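Local structure of pullulanase (Klebsiella oxytoca, 2YOC) at residues 934-939 / 1030-1035. The protein hydrolyses alpha-1,6-glucosidic linkages in pullulan and related branched glucans, and is exported by a type 2 secretion system. Residues are numbered along the deposited sequence; the frame is centred on the assembly and turned at random.
Sequences TAFYQE and NSLANG
Phe-936 and Leu-1032 have the closest pair of alpha carbons, 6.5 Å from CA to CA, where the helix 927-945 meets a type I beta turn running from Ser-1031 to Asn-1034. The contact seats this turn of the C-terminal pullulanase-type region against two helices: 840-855 of the (beta/alpha)8 barrel, and 927-945, which comes after the last barrel strand in sequence. The turn follows the short helix 1022-1027, and its start is also an ST turn, Ser-1031 OG accepting the backbone N-H of Ala-1033. Glu-939 reaches from the helix to this turn. With CG anti to its backbone N (chi1 -152°) and the chain extended beyond, its carboxylate arrives at the head of the turn, where OE2 is gripped by two donors. Leu-1032 N donates almost straight (2.8 Å, 176°) into the syn lone pair of OE2, the one on the side of OE1. Ser-1031 OG donates to the same OE2 from above the carboxylate plane, 48° out of it. The serine hydroxyl thus links the carboxylate to the amide of Ala-1033.

Beside this polar grip lies an apolar contact. Leu-1032 lays CD2 over one face of the Phe-936 ring, a CH-pi contact 3.7 Å from the centroid, while Leu-1032 CG packs against Phe-936 CD1 at 3.5 Å. CD1 of the leucine leans back toward the helix, near Phe-936 O. Ala-848 of the helix 840-855 touches both side chains, and Arg-845 of that helix bonds Leu-1032 O. At the ring's edge, close to its plane, Asn-1030 O faces Phe-936 CE1.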
ATOM      1  N   THR B 934       8.560  16.206  39.411  1.00 69.03           N
ATOM      2  CA  THR B 934      10.034  16.237  39.475  1.00 68.46           C
ATOM      3  C   THR B 934      10.548  14.826  39.774  1.00 74.08           C
ATOM      4  O   THR B 934      11.438  14.348  39.076  1.00 74.62           O
ATOM      5  CB  THR B 934      10.556  17.277  40.485  1.00 75.27           C
ATOM      6  OG1 THR B 934       9.819  18.488  40.346  1.00 85.25           O
ATOM      7  CG2 THR B 934      12.005  17.591  40.293  1.00 66.65           C
ATOM      8  N   ALA B 935       9.917  14.136  40.745  1.00 71.14           N
ATOM      9  CA  ALA B 935      10.230  12.763  41.142  1.00 70.86           C
ATOM     10  C   ALA B 935      10.114  11.801  39.961  1.00 75.75           C
ATOM     11  O   ALA B 935      11.016  10.982  39.752  1.00 76.90           O
ATOM     12  CB  ALA B 935       9.310  12.322  42.264  1.00 72.54           C
ATOM     13  N   PHE B 936       9.041  11.940  39.161  1.00 71.04           N
ATOM     14  CA  PHE B 936       8.825  11.133  37.963  1.00 69.74           C
ATOM     15  C   PHE B 936       9.890  11.428  36.916  1.00 71.26           C
ATOM     16  O   PHE B 936      10.357  10.506  36.250  1.00 72.63           O
ATOM     17  CB  PHE B 936       7.445  11.419  37.346  1.00 71.93           C
ATOM     18  CG  PHE B 936       6.226  10.854  38.042  1.00 74.73           C
ATOM     19  CD1 PHE B 936       6.339   9.787  38.935  1.00 78.38           C
ATOM     20  CD2 PHE B 936       4.957  11.339  37.752  1.00 77.65           C
ATOM     21  CE1 PHE B 936       5.200   9.227  39.527  1.00 80.49           C
ATOM     22  CE2 PHE B 936       3.820  10.795  38.366  1.00 81.40           C
ATOM     23  CZ  PHE B 936       3.950   9.741  39.248  1.00 79.67           C
ATOM     24  N   TYR B 937      10.258  12.706  36.752  1.00 63.71           N
ATOM     25  CA  TYR B 937      11.215  13.115  35.741  1.00 62.75           C
ATOM     26  C   TYR B 937      12.592  12.540  36.057  1.00 69.19           C
ATOM     27  O   TYR B 937      13.268  11.970  35.175  1.00 68.74           O
ATOM     28  CB  TYR B 937      11.259  14.632  35.692  1.00 63.68           C
ATOM     29  CG  TYR B 937      11.864  15.229  34.439  1.00 65.14           C
ATOM     30  CD1 TYR B 937      13.228  15.530  34.372  1.00 66.44           C
ATOM     31  CD2 TYR B 937      11.058  15.624  33.374  1.00 65.61           C
ATOM     32  CE1 TYR B 937      13.777  16.162  33.253  1.00 65.12           C
ATOM     33  CE2 TYR B 937      11.596  16.264  32.257  1.00 65.86           C
ATOM     34  CZ  TYR B 937      12.951  16.551  32.210  1.00 72.35           C
ATOM     35  OH  TYR B 937      13.472  17.211  31.122  1.00 76.55           O
ATOM     36  N   GLN B 938      12.985  12.660  37.338  1.00 64.97           N
ATOM     37  CA  GLN B 938      14.251  12.169  37.831  1.00 63.53           C
ATOM     38  C   GLN B 938      14.314  10.662  37.678  1.00 66.98           C
ATOM     39  O   GLN B 938      15.371  10.141  37.324  1.00 66.50           O
ATOM     40  CB  GLN B 938      14.465  12.619  39.263  1.00 65.24           C
ATOM     41  CG  GLN B 938      14.663  14.124  39.358  1.00 80.09           C
ATOM     42  CD  GLN B 938      15.143  14.580  40.699  1.00104.43           C
ATOM     43  OE1 GLN B 938      15.763  13.829  41.468  1.00101.55           O
ATOM     44  NE2 GLN B 938      14.926  15.853  40.979  1.00 97.42           N
ATOM     45  N   GLU B 939      13.158   9.972  37.842  1.00 62.91           N
ATOM     46  CA  GLU B 939      13.029   8.516  37.678  1.00 62.66           C
ATOM     47  C   GLU B 939      13.429   8.112  36.247  1.00 64.58           C
ATOM     48  O   GLU B 939      14.348   7.315  36.073  1.00 65.60           O
ATOM     49  CB  GLU B 939      11.580   8.090  37.960  1.00 64.85           C
ATOM     50  CG  GLU B 939      11.404   6.670  38.482  1.00 78.17           C
ATOM     51  CD  GLU B 939       9.999   6.385  38.991  1.00105.24           C
ATOM     52  OE1 GLU B 939       9.597   7.011  40.000  1.00113.38           O
ATOM     53  OE2 GLU B 939       9.294   5.554  38.369  1.00 87.03           O
ATOM     54  N   ASN B1030       5.878   6.528  44.863  1.00 93.88           N
ATOM     55  CA  ASN B1030       6.185   7.682  44.015  1.00 92.56           C
ATOM     56  C   ASN B1030       6.720   7.265  42.629  1.00 91.35           C
ATOM     57  O   ASN B1030       7.047   8.123  41.802  1.00 90.91           O
ATOM     58  CB  ASN B1030       7.157   8.610  44.755  1.00 95.74           C
ATOM     59  CG  ASN B1030       6.593   9.077  46.077  1.00121.83           C
ATOM     60  OD1 ASN B1030       6.445   8.295  47.029  1.00109.89           O
ATOM     61  ND2 ASN B1030       6.206  10.344  46.142  1.00116.91           N
ATOM     62  N   SER B1031       6.800   5.941  42.386  1.00 83.36           N
ATOM     63  CA  SER B1031       7.234   5.388  41.113  1.00 79.62           C
ATOM     64  C   SER B1031       6.120   5.424  40.104  1.00 79.55           C
ATOM     65  O   SER B1031       4.933   5.360  40.438  1.00 80.32           O
ATOM     66  CB  SER B1031       7.722   3.953  41.263  1.00 80.95           C
ATOM     67  OG  SER B1031       8.209   3.451  40.032  1.00 83.62           O
ATOM     68  N   LEU B1032       6.526   5.487  38.855  1.00 71.57           N
ATOM     69  CA  LEU B1032       5.645   5.468  37.711  1.00 69.94           C
ATOM     70  C   LEU B1032       5.211   4.038  37.505  1.00 72.24           C
ATOM     71  O   LEU B1032       4.245   3.785  36.792  1.00 72.12           O
ATOM     72  CB  LEU B1032       6.412   5.956  36.482  1.00 68.39           C
ATOM     73  CG  LEU B1032       6.706   7.424  36.427  1.00 71.09           C
ATOM     74  CD1 LEU B1032       8.039   7.679  35.821  1.00 70.31           C
ATOM     75  CD2 LEU B1032       5.644   8.144  35.691  1.00 73.73           C
ATOM     76  N   ALA B1033       5.946   3.104  38.114  1.00 68.73           N
ATOM     77  CA  ALA B1033       5.665   1.676  38.058  1.00 69.75           C
ATOM     78  C   ALA B1033       4.875   1.238  39.291  1.00 77.91           C
ATOM     79  O   ALA B1033       4.563   0.051  39.407  1.00 77.81           O
ATOM     80  CB  ALA B1033       6.959   0.881  37.951  1.00 69.40           C
ATOM     81  N   ASN B1034       4.547   2.185  40.215  1.00 77.01           N
ATOM     82  CA  ASN B1034       3.811   1.878  41.441  1.00 78.84           C
ATOM     83  C   ASN B1034       2.562   1.038  41.143  1.00 86.67           C
ATOM     84  O   ASN B1034       1.641   1.507  40.452  1.00 86.37           O
ATOM     85  CB  ASN B1034       3.463   3.144  42.219  1.00 81.56           C
ATOM     86  CG  ASN B1034       2.523   2.894  43.381  1.00107.64           C
ATOM     87  OD1 ASN B1034       2.852   2.199  44.359  1.00 98.14           O
ATOM     88  ND2 ASN B1034       1.304   3.401  43.260  1.00 99.91           N
ATOM     89  N   GLY B1035       2.602  -0.218  41.594  1.00 85.07           N
ATOM     90  CA  GLY B1035       1.521  -1.175  41.380  1.00 86.27           C
ATOM     91  C   GLY B1035       1.761  -2.224  40.314  1.00 89.82           C
ATOM     92  O   GLY B1035       0.910  -3.096  40.121  1.00 89.75           O
TER